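Local coordinates for protein proto-oncogene vav (Homo sapiens, PDB 6NEW) that probably acts as a guanine nucleotide exchange factor for Rac-type small GTPases, pairing a catalytic DH domain with a PH domain and a C1 domain that binds two zinc ions, at residues D302-D307 with R335-K339; Q63-L67 with C157-A161; E21-R25 with T51-Y55; Y126-C130 with P175-V179. One frame throughout, in Å; residues are numbered along the deposited sequence.

Contact 1 (D302-D307 with R335-K339)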
# COMPACT_ATOMS: atom_id res chain seq x y z
N ASP A 302 -7.86 -31.07 5.64
CA ASP A 302 -8.38 -30.98 6.99
C ASP A 302 -8.48 -32.35 7.67
O ASP A 302 -8.60 -33.38 7.01
CB ASP A 302 -9.77 -30.27 7.02
CG ASP A 302 -10.32 -30.06 8.44
OD1 ASP A 302 -9.52 -29.85 9.37
OD2 ASP A 302 -11.56 -30.17 8.62
N ASP A 303 -8.40 -32.35 9.00
CA ASP A 303 -8.58 -33.54 9.81
C ASP A 303 -9.52 -33.22 11.00
O ASP A 303 -9.15 -32.47 11.90
CB ASP A 303 -7.24 -34.16 10.23
CG ASP A 303 -7.43 -35.30 11.20
OD1 ASP A 303 -7.49 -35.03 12.41
OD2 ASP A 303 -7.55 -36.45 10.75
N SER A 304 -10.71 -33.80 10.98
CA SER A 304 -11.72 -33.57 12.01
C SER A 304 -11.56 -34.37 13.32
O SER A 304 -12.30 -34.10 14.27
CB SER A 304 -13.11 -33.79 11.43
OG SER A 304 -13.32 -32.88 10.37
N SER A 305 -10.58 -35.31 13.39
CA SER A 305 -10.33 -36.17 14.56
C SER A 305 -10.23 -35.42 15.90
O SER A 305 -10.77 -35.93 16.88
CB SER A 305 -9.11 -37.06 14.37
OG SER A 305 -7.87 -36.41 14.63
N GLY A 306 -9.59 -34.25 15.91
CA GLY A 306 -9.41 -33.41 17.09
C GLY A 306 -10.66 -32.72 17.60
O GLY A 306 -10.70 -32.32 18.77
N ASP A 307 -11.71 -32.57 16.73
CA ASP A 307 -12.99 -31.91 17.05
C ASP A 307 -13.72 -32.55 18.22
O ASP A 307 -14.16 -31.83 19.11
CB ASP A 307 -13.93 -31.88 15.82
CG ASP A 307 -13.52 -30.96 14.69
OD1 ASP A 307 -12.39 -30.46 14.71
OD2 ASP A 307 -14.34 -30.75 13.77
N ARG A 335 -8.66 -25.15 18.64
CA ARG A 335 -9.46 -25.33 17.44
C ARG A 335 -9.45 -24.03 16.63
O ARG A 335 -9.40 -24.08 15.41
CB ARG A 335 -10.91 -25.73 17.83
CG ARG A 335 -11.93 -25.80 16.70
CD ARG A 335 -11.96 -27.15 16.01
NE ARG A 335 -12.99 -27.18 14.97
CZ ARG A 335 -14.26 -27.55 15.15
NH1 ARG A 335 -14.68 -27.93 16.36
NH2 ARG A 335 -15.11 -27.54 14.14
N GLU A 336 -9.49 -22.87 17.33
CA GLU A 336 -9.50 -21.52 16.74
C GLU A 336 -8.20 -21.28 15.98
O GLU A 336 -8.23 -20.79 14.86
CB GLU A 336 -9.70 -20.43 17.81
CG GLU A 336 -11.02 -20.49 18.56
CD GLU A 336 -11.01 -21.41 19.77
OE1 GLU A 336 -10.36 -21.06 20.78
OE2 GLU A 336 -11.66 -22.49 19.70
N LEU A 337 -7.06 -21.66 16.60
CA LEU A 337 -5.73 -21.55 16.00
C LEU A 337 -5.62 -22.39 14.72
O LEU A 337 -5.15 -21.87 13.70
CB LEU A 337 -4.65 -21.96 17.02
CG LEU A 337 -4.19 -20.87 17.97
CD1 LEU A 337 -3.47 -21.47 19.18
CD2 LEU A 337 -3.31 -19.86 17.26
N LYS A 338 -6.06 -23.67 14.79
CA LYS A 338 -6.07 -24.64 13.69
C LYS A 338 -6.86 -24.05 12.54
O LYS A 338 -6.32 -23.97 11.43
CB LYS A 338 -6.71 -25.98 14.13
CG LYS A 338 -6.80 -26.97 12.97
CD LYS A 338 -7.83 -28.03 13.24
CE LYS A 338 -8.51 -28.43 11.98
NZ LYS A 338 -9.20 -29.72 12.15
N LYS A 339 -8.09 -23.59 12.83
CA LYS A 339 -9.00 -22.98 11.87
C LYS A 339 -8.34 -21.76 11.20
O LYS A 339 -8.45 -21.62 9.99
CB LYS A 339 -10.33 -22.59 12.55
CG LYS A 339 -11.51 -22.41 11.58
CD LYS A 339 -12.62 -21.53 12.15
CE LYS A 339 -13.75 -21.35 11.17
NZ LYS A 339 -14.62 -20.20 11.53
O HOH W 1 -9.70 -30.11 15.35
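Lys338, in the first turn of helix 335-352, pushes its amino group into the 302-307 loop, where two consecutive residues grip it. Lys338 NZ donates to Asp302 OD1 at 2.8 Å, a salt bridge made on the syn lone pair of that oxygen. Lys338 NZ also donates to Asp303 O at 2.8 Å, approaching from above the carbonyl plane with a C=O...N angle of 132°. The lysine leaves its helix with CG anti to the backbone N (chi1 177°) and bends at chi3 before its amino group reaches the loop; the Asp302 side chain crosses it at about a right angle. Met316 O is a further acceptor, and a water 2.8 Å from Asp307 OD1 sits 3.3 Å from Lys338 NZ. So many oxygens around a buried amine would be expected to favour its charged form.

Toward solvent the contact is looser. The Asp307 carboxylate lies stacked over one face of the Arg335 guanidinium, their planes 20° apart. Asp307 OD2 is 3.3 Å from Arg335 NH2, but no N-H points at it, leaving an attraction of charges alone.

This joins the loop after the edge strand 298-302 of the PH-domain sheet to the start of the domain's C-terminal helix. Between them runs strand 315-321, whose His315 and Phe317 touch Lys338, with Phe332 of strand 327-332 alongside.

Contact 2 (Q63-L67 with C157-A161)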
# COMPACT_ATOMS: atom_id res chain seq x y z
N GLN A 63 7.73 25.38 2.23
CA GLN A 63 9.01 25.62 1.57
C GLN A 63 9.67 26.94 2.01
O GLN A 63 10.79 26.92 2.50
CB GLN A 63 8.92 25.53 0.04
CG GLN A 63 10.28 25.70 -0.64
CD GLN A 63 10.30 25.35 -2.10
OE1 GLN A 63 9.91 24.26 -2.51
NE2 GLN A 63 10.82 26.26 -2.91
N GLN A 64 8.96 28.06 1.82
CA GLN A 64 9.48 29.40 2.11
C GLN A 64 9.65 29.73 3.59
O GLN A 64 10.57 30.47 3.92
CB GLN A 64 8.63 30.48 1.40
CG GLN A 64 8.69 30.41 -0.13
CD GLN A 64 10.09 30.58 -0.68
OE1 GLN A 64 10.72 31.64 -0.56
NE2 GLN A 64 10.62 29.53 -1.31
N HIS A 65 8.80 29.19 4.48
CA HIS A 65 8.90 29.49 5.90
C HIS A 65 9.56 28.38 6.74
O HIS A 65 9.90 28.65 7.89
CB HIS A 65 7.53 29.88 6.47
CG HIS A 65 6.93 31.07 5.79
ND1 HIS A 65 6.39 30.98 4.51
CD2 HIS A 65 6.82 32.35 6.21
CE1 HIS A 65 5.98 32.20 4.20
NE2 HIS A 65 6.22 33.06 5.20
N PHE A 66 9.78 27.17 6.18
CA PHE A 66 10.41 26.07 6.91
C PHE A 66 11.61 25.43 6.17
O PHE A 66 12.65 25.25 6.80
CB PHE A 66 9.39 25.00 7.34
CG PHE A 66 8.30 25.44 8.29
CD1 PHE A 66 7.15 26.07 7.81
CD2 PHE A 66 8.37 25.15 9.65
CE1 PHE A 66 6.13 26.46 8.69
CE2 PHE A 66 7.34 25.52 10.52
CZ PHE A 66 6.23 26.19 10.03
N LEU A 67 11.48 25.09 4.86
CA LEU A 67 12.55 24.44 4.07
C LEU A 67 13.76 25.33 3.82
O LEU A 67 14.85 24.97 4.26
CB LEU A 67 12.03 23.84 2.74
CG LEU A 67 12.95 22.82 2.01
CD1 LEU A 67 12.14 21.84 1.20
CD2 LEU A 67 13.91 23.50 1.04
N CYS A 157 9.08 29.87 13.13
CA CYS A 157 8.63 29.55 11.77
C CYS A 157 7.12 29.37 11.71
O CYS A 157 6.50 29.79 10.74
CB CYS A 157 9.37 28.34 11.21
SG CYS A 157 11.11 28.65 10.81
N SER A 158 6.52 28.79 12.78
CA SER A 158 5.07 28.58 12.92
C SER A 158 4.35 29.93 13.07
O SER A 158 3.22 30.06 12.60
CB SER A 158 4.77 27.70 14.13
OG SER A 158 3.38 27.48 14.28
N GLN A 159 5.01 30.91 13.71
CA GLN A 159 4.48 32.26 13.91
C GLN A 159 4.48 33.05 12.60
O GLN A 159 3.43 33.56 12.20
CB GLN A 159 5.25 33.00 15.02
CG GLN A 159 4.38 33.97 15.82
CD GLN A 159 3.26 33.32 16.62
OE1 GLN A 159 3.39 32.21 17.15
NE2 GLN A 159 2.15 34.03 16.74
N ARG A 160 5.64 33.10 11.90
CA ARG A 160 5.82 33.79 10.62
C ARG A 160 4.96 33.22 9.48
O ARG A 160 4.64 33.95 8.55
CB ARG A 160 7.30 33.78 10.20
CG ARG A 160 8.13 34.84 10.91
CD ARG A 160 9.52 34.99 10.32
NE ARG A 160 9.52 35.92 9.20
CZ ARG A 160 9.47 35.57 7.91
NH1 ARG A 160 9.42 34.30 7.56
NH2 ARG A 160 9.49 36.51 6.97
N ALA A 161 4.60 31.92 9.56
CA ALA A 161 3.81 31.25 8.52
C ALA A 161 2.30 31.34 8.72
O ALA A 161 1.59 31.49 7.72
CB ALA A 161 4.22 29.80 8.41
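The Phe66 ring takes Cys157 over one face: Cys157 CB stands 3.5 Å above the ring plane, shifted toward the rim on the CE2 side. Cys157 CB is 3.9 Å from the Phe66 ring centroid, a CH-pi contact. Cys157 SG lies farther off, 5.1 Å from the Phe66 ring centroid, in an oblique sulfur-aromatic contact. Ala161 CB approaches the ring at a slant near Phe66 CE1, as does Ser158 N near CZ. The second flat group, the His65 imidazole, meets Arg160 NH1 obliquely, 3.5 Å from His65 CD2, with imidazole and guanidinium planes 26° apart. His65 CB rests against Ala161 CB at 3.8 Å.

His65 and Phe66 have similar first torsions, each with CG beside its backbone N, and being neighbours on the helix they flank the facing residues Cys157 and Ala161. Helices 37-71 and 148-162 of the DH domain run nearly antiparallel here, at 171°, with their local axes 9.4 Å apart, and the small Cys157 and Ala161 face the two rings. A wider pi-type turn marks 63-67. Beyond the pair, Phe66 also packs on Phe83, Leu168 and Leu171, while Ser158 OG is bonded to Phe166 O and His65 ND1 weakly to Ser61 O.

With a phenyl ring set against small side chains, the centre probably holds by dispersion and close fit. At the more exposed margin, how far charge matters between Arg160 and His65 depends on a histidine protonation state that is not seen.

Contact 3 (E21-R25 with T51-Y55)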
# COMPACT_ATOMS: atom_id res chain seq x y z
N GLU A 21 -9.15 20.20 7.62
CA GLU A 21 -10.46 20.86 7.68
C GLU A 21 -10.34 22.32 8.14
O GLU A 21 -11.00 23.20 7.56
CB GLU A 21 -11.44 20.08 8.57
N ASP A 22 -9.48 22.58 9.15
CA ASP A 22 -9.20 23.91 9.71
C ASP A 22 -8.42 24.73 8.70
O ASP A 22 -8.66 25.93 8.57
CB ASP A 22 -8.42 23.80 11.04
CG ASP A 22 -8.27 25.09 11.83
OD1 ASP A 22 -8.98 26.07 11.52
OD2 ASP A 22 -7.46 25.11 12.78
N LEU A 23 -7.51 24.08 7.96
CA LEU A 23 -6.69 24.68 6.91
C LEU A 23 -7.56 25.08 5.70
O LEU A 23 -7.35 26.14 5.13
CB LEU A 23 -5.59 23.69 6.47
CG LEU A 23 -4.48 24.23 5.57
CD1 LEU A 23 -3.15 23.70 6.01
CD2 LEU A 23 -4.69 23.82 4.14
N MET A 24 -8.53 24.21 5.33
CA MET A 24 -9.43 24.44 4.19
C MET A 24 -10.73 25.18 4.56
O MET A 24 -11.56 25.41 3.68
CB MET A 24 -9.75 23.12 3.45
CG MET A 24 -8.53 22.42 2.88
SD MET A 24 -7.57 23.37 1.67
CE MET A 24 -6.27 22.24 1.37
N ARG A 25 -10.88 25.60 5.85
CA ARG A 25 -12.04 26.35 6.37
C ARG A 25 -12.16 27.73 5.69
O ARG A 25 -13.27 28.21 5.48
CB ARG A 25 -11.96 26.50 7.89
N THR A 51 -9.72 25.02 -2.69
CA THR A 51 -8.93 24.09 -1.87
C THR A 51 -7.57 23.84 -2.50
O THR A 51 -6.59 23.75 -1.76
CB THR A 51 -9.69 22.81 -1.51
OG1 THR A 51 -10.06 22.12 -2.71
CG2 THR A 51 -10.90 23.06 -0.61
N GLU A 52 -7.49 23.79 -3.84
CA GLU A 52 -6.23 23.62 -4.57
C GLU A 52 -5.34 24.85 -4.43
O GLU A 52 -4.12 24.70 -4.35
CB GLU A 52 -6.46 23.29 -6.05
CG GLU A 52 -5.21 22.77 -6.77
CD GLU A 52 -4.57 21.50 -6.21
OE1 GLU A 52 -5.32 20.60 -5.75
OE2 GLU A 52 -3.33 21.40 -6.25
N GLU A 53 -5.96 26.07 -4.39
CA GLU A 53 -5.25 27.34 -4.19
C GLU A 53 -4.64 27.36 -2.79
O GLU A 53 -3.46 27.64 -2.65
CB GLU A 53 -6.21 28.54 -4.34
CG GLU A 53 -6.57 28.91 -5.77
CD GLU A 53 -7.73 29.88 -5.91
OE1 GLU A 53 -8.17 30.44 -4.88
OE2 GLU A 53 -8.22 30.05 -7.05
N LYS A 54 -5.45 27.03 -1.76
CA LYS A 54 -5.04 26.99 -0.36
C LYS A 54 -4.00 25.87 -0.12
O LYS A 54 -3.08 26.04 0.69
CB LYS A 54 -6.26 26.83 0.56
CG LYS A 54 -5.98 26.74 2.07
CD LYS A 54 -5.47 28.05 2.67
CE LYS A 54 -4.54 27.82 3.84
NZ LYS A 54 -4.11 29.10 4.46
N TYR A 55 -4.14 24.73 -0.84
CA TYR A 55 -3.23 23.61 -0.73
C TYR A 55 -1.86 23.94 -1.31
O TYR A 55 -0.86 23.72 -0.63
CB TYR A 55 -3.81 22.30 -1.32
CG TYR A 55 -2.82 21.16 -1.24
CD1 TYR A 55 -2.40 20.67 -0.00
CD2 TYR A 55 -2.21 20.67 -2.38
CE1 TYR A 55 -1.41 19.69 0.09
CE2 TYR A 55 -1.24 19.67 -2.30
CZ TYR A 55 -0.84 19.19 -1.07
OH TYR A 55 0.12 18.21 -0.97
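Met24 lays its side chain against Thr51, Lys54 and Tyr55 of helix 37-71. From CB the chain turns to CG, set beside the backbone N (chi1 -60°), and bends again at chi2, which carries SD across the gap. Met24 SD lies 3.6 Å from Thr51 O and 3.7 Å from Lys54 CG, two residues about one helical turn apart. The terminal Met24 CE goes deeper, lying 3.5 Å from Thr51 O and 3.6 Å from Tyr55 CB, and approaches the Tyr55 ring obliquely.

The sequence of helix 19-23 and its docking on the DH domain are consistent with the acidic inhibitory segment of Vav proteins, which lies over the GTPase-binding surface. Here its last residue and the turn that follows lean on the first long helix of that domain.

Beside the methionine, Leu23 covers the aliphatic part of Lys54. Leu23 CD2 is 3.8 Å from Lys54 CG, and Leu23 O comes within 3.4 Å of that same carbon; Lys54 bends at chi2 to pass along the carbonyl. Leu23 also touches Val174 of helix 174-179. Thr51 OG1 bonds to Glu47 O and Tyr55 OH to Tyr126 OH.

Contact 4 (Y126-C130 with P175-V179)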
# COMPACT_ATOMS: atom_id res chain seq x y z
N TYR A 126 3.39 10.81 -4.59
CA TYR A 126 2.71 10.72 -3.30
C TYR A 126 2.97 9.35 -2.67
O TYR A 126 2.79 9.17 -1.47
CB TYR A 126 1.21 11.01 -3.40
CG TYR A 126 0.90 12.49 -3.28
CD1 TYR A 126 0.87 13.12 -2.04
CD2 TYR A 126 0.67 13.27 -4.41
CE1 TYR A 126 0.60 14.48 -1.93
CE2 TYR A 126 0.41 14.63 -4.31
CZ TYR A 126 0.37 15.23 -3.07
OH TYR A 126 0.11 16.57 -2.98
N GLY A 127 3.40 8.39 -3.51
CA GLY A 127 3.82 7.06 -3.08
C GLY A 127 5.06 7.22 -2.23
O GLY A 127 5.03 6.91 -1.03
N ARG A 128 6.12 7.86 -2.82
CA ARG A 128 7.39 8.22 -2.17
C ARG A 128 7.18 9.07 -0.90
O ARG A 128 7.93 8.89 0.06
CB ARG A 128 8.31 8.96 -3.17
CG ARG A 128 9.79 9.08 -2.74
CD ARG A 128 10.55 9.96 -3.73
NE ARG A 128 11.98 10.09 -3.43
CZ ARG A 128 12.51 10.95 -2.57
NH1 ARG A 128 11.73 11.74 -1.85
NH2 ARG A 128 13.82 11.00 -2.40
N TYR A 129 6.14 9.97 -0.88
CA TYR A 129 5.83 10.83 0.26
C TYR A 129 5.22 10.09 1.41
O TYR A 129 5.77 10.11 2.51
CB TYR A 129 4.91 12.04 -0.14
CG TYR A 129 4.75 13.07 0.97
CD1 TYR A 129 5.70 14.08 1.16
CD2 TYR A 129 3.68 13.01 1.86
CE1 TYR A 129 5.59 14.98 2.22
CE2 TYR A 129 3.57 13.91 2.92
CZ TYR A 129 4.53 14.90 3.09
OH TYR A 129 4.41 15.80 4.13
N CYS A 130 4.04 9.50 1.18
CA CYS A 130 3.20 8.84 2.18
C CYS A 130 3.86 7.63 2.83
O CYS A 130 3.53 7.31 3.98
CB CYS A 130 1.83 8.51 1.60
SG CYS A 130 0.89 9.97 1.08
N PRO A 175 -0.28 16.96 3.14
CA PRO A 175 -0.20 16.35 1.80
C PRO A 175 -0.81 14.95 1.65
O PRO A 175 -1.34 14.65 0.58
CB PRO A 175 1.30 16.35 1.50
CG PRO A 175 1.86 17.42 2.34
CD PRO A 175 1.07 17.33 3.61
N MET A 176 -0.76 14.10 2.71
CA MET A 176 -1.36 12.76 2.68
C MET A 176 -2.87 12.92 2.56
O MET A 176 -3.49 12.28 1.72
CB MET A 176 -0.99 11.90 3.91
CG MET A 176 -1.43 10.42 3.76
SD MET A 176 -1.67 9.43 5.28
CE MET A 176 -3.27 10.10 5.85
N GLN A 177 -3.45 13.81 3.38
CA GLN A 177 -4.88 14.09 3.41
C GLN A 177 -5.40 14.67 2.10
O GLN A 177 -6.50 14.29 1.70
CB GLN A 177 -5.25 14.96 4.61
CG GLN A 177 -5.18 14.18 5.90
CD GLN A 177 -5.33 15.05 7.09
OE1 GLN A 177 -6.33 14.96 7.76
NE2 GLN A 177 -4.34 15.89 7.38
N ARG A 178 -4.61 15.53 1.42
CA ARG A 178 -5.01 16.13 0.15
C ARG A 178 -5.17 15.13 -0.99
O ARG A 178 -6.23 15.12 -1.62
CB ARG A 178 -4.07 17.28 -0.26
CG ARG A 178 -4.47 18.00 -1.55
CD ARG A 178 -5.70 18.88 -1.38
NE ARG A 178 -6.11 19.50 -2.64
CZ ARG A 178 -7.35 19.92 -2.88
NH1 ARG A 178 -8.30 19.78 -1.97
NH2 ARG A 178 -7.64 20.46 -4.06
N VAL A 179 -4.14 14.30 -1.25
CA VAL A 179 -4.16 13.30 -2.33
C VAL A 179 -5.31 12.29 -2.15
O VAL A 179 -5.83 11.79 -3.14
CB VAL A 179 -2.77 12.63 -2.56
CG1 VAL A 179 -2.39 11.68 -1.42
CG2 VAL A 179 -2.68 11.95 -3.92
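In the buried core of the DH-domain helical bundle, Tyr126, Tyr129 and Cys130 of helix 125-131 pack on Pro175, Met176 and Val179 of helix 174-179. The short segments cross at -139°, their axes 10.4 Å apart. Val179 sits squarely on one face of the Tyr126 ring, with Val179 CB 3.6 Å above the plane over the ring centre, a CH-pi contact. Its two methyls straddle the near end of the ring: Val179 CG1 is 3.6 Å from Tyr126 CD1, and CG2 falls on the CD2 side. Farther out, Tyr126 CE1 comes 3.2 Å from Pro175 O, and Tyr126 OH is bonded to Tyr55 OH.

Tyr129 covers the proline ring instead, crossing it at a slant. Tyr129 CE2 lies 3.6 Å from Pro175 CB, while the phenol oxygen passes Pro175 CG and is hydrogen-bonded to Leu172 O, which anchors the hydroxyl end of the ring. Leu89 of helix 86-105 packs on both tyrosines and on Pro175; from helix 196-235, Val216 touches Tyr126 and Cys130, and Leu212 touches Val179. At the other end of the contact, Cys130 SG, anti to its carbonyl carbon (chi1 -62°), rests 3.6 Å from Met176 CG.

How the contacts relate
From the N terminus, contact 3 comes first, folding the opening helix 19-23 back onto helix 37-71 across a connection that is partly unmodelled. Farther along that helix, contact 2 begins and closes a long, mostly helical excursion at helix 148-162. Contact 4 starts inside this excursion and ends beyond it, so the two cross, interlocking the DH bundle. Contacts 2 and 3, with centres 17 Å apart, share helix 37-71 without touching. Contacts 3 and 4 do touch: Glu52 OE1 and Arg178 NH2 form a 2.9 Å salt bridge, joining helices 37-71 and 174-179. Contact 1 follows in series in the PH domain, its centre 44 Å from that of contact 4.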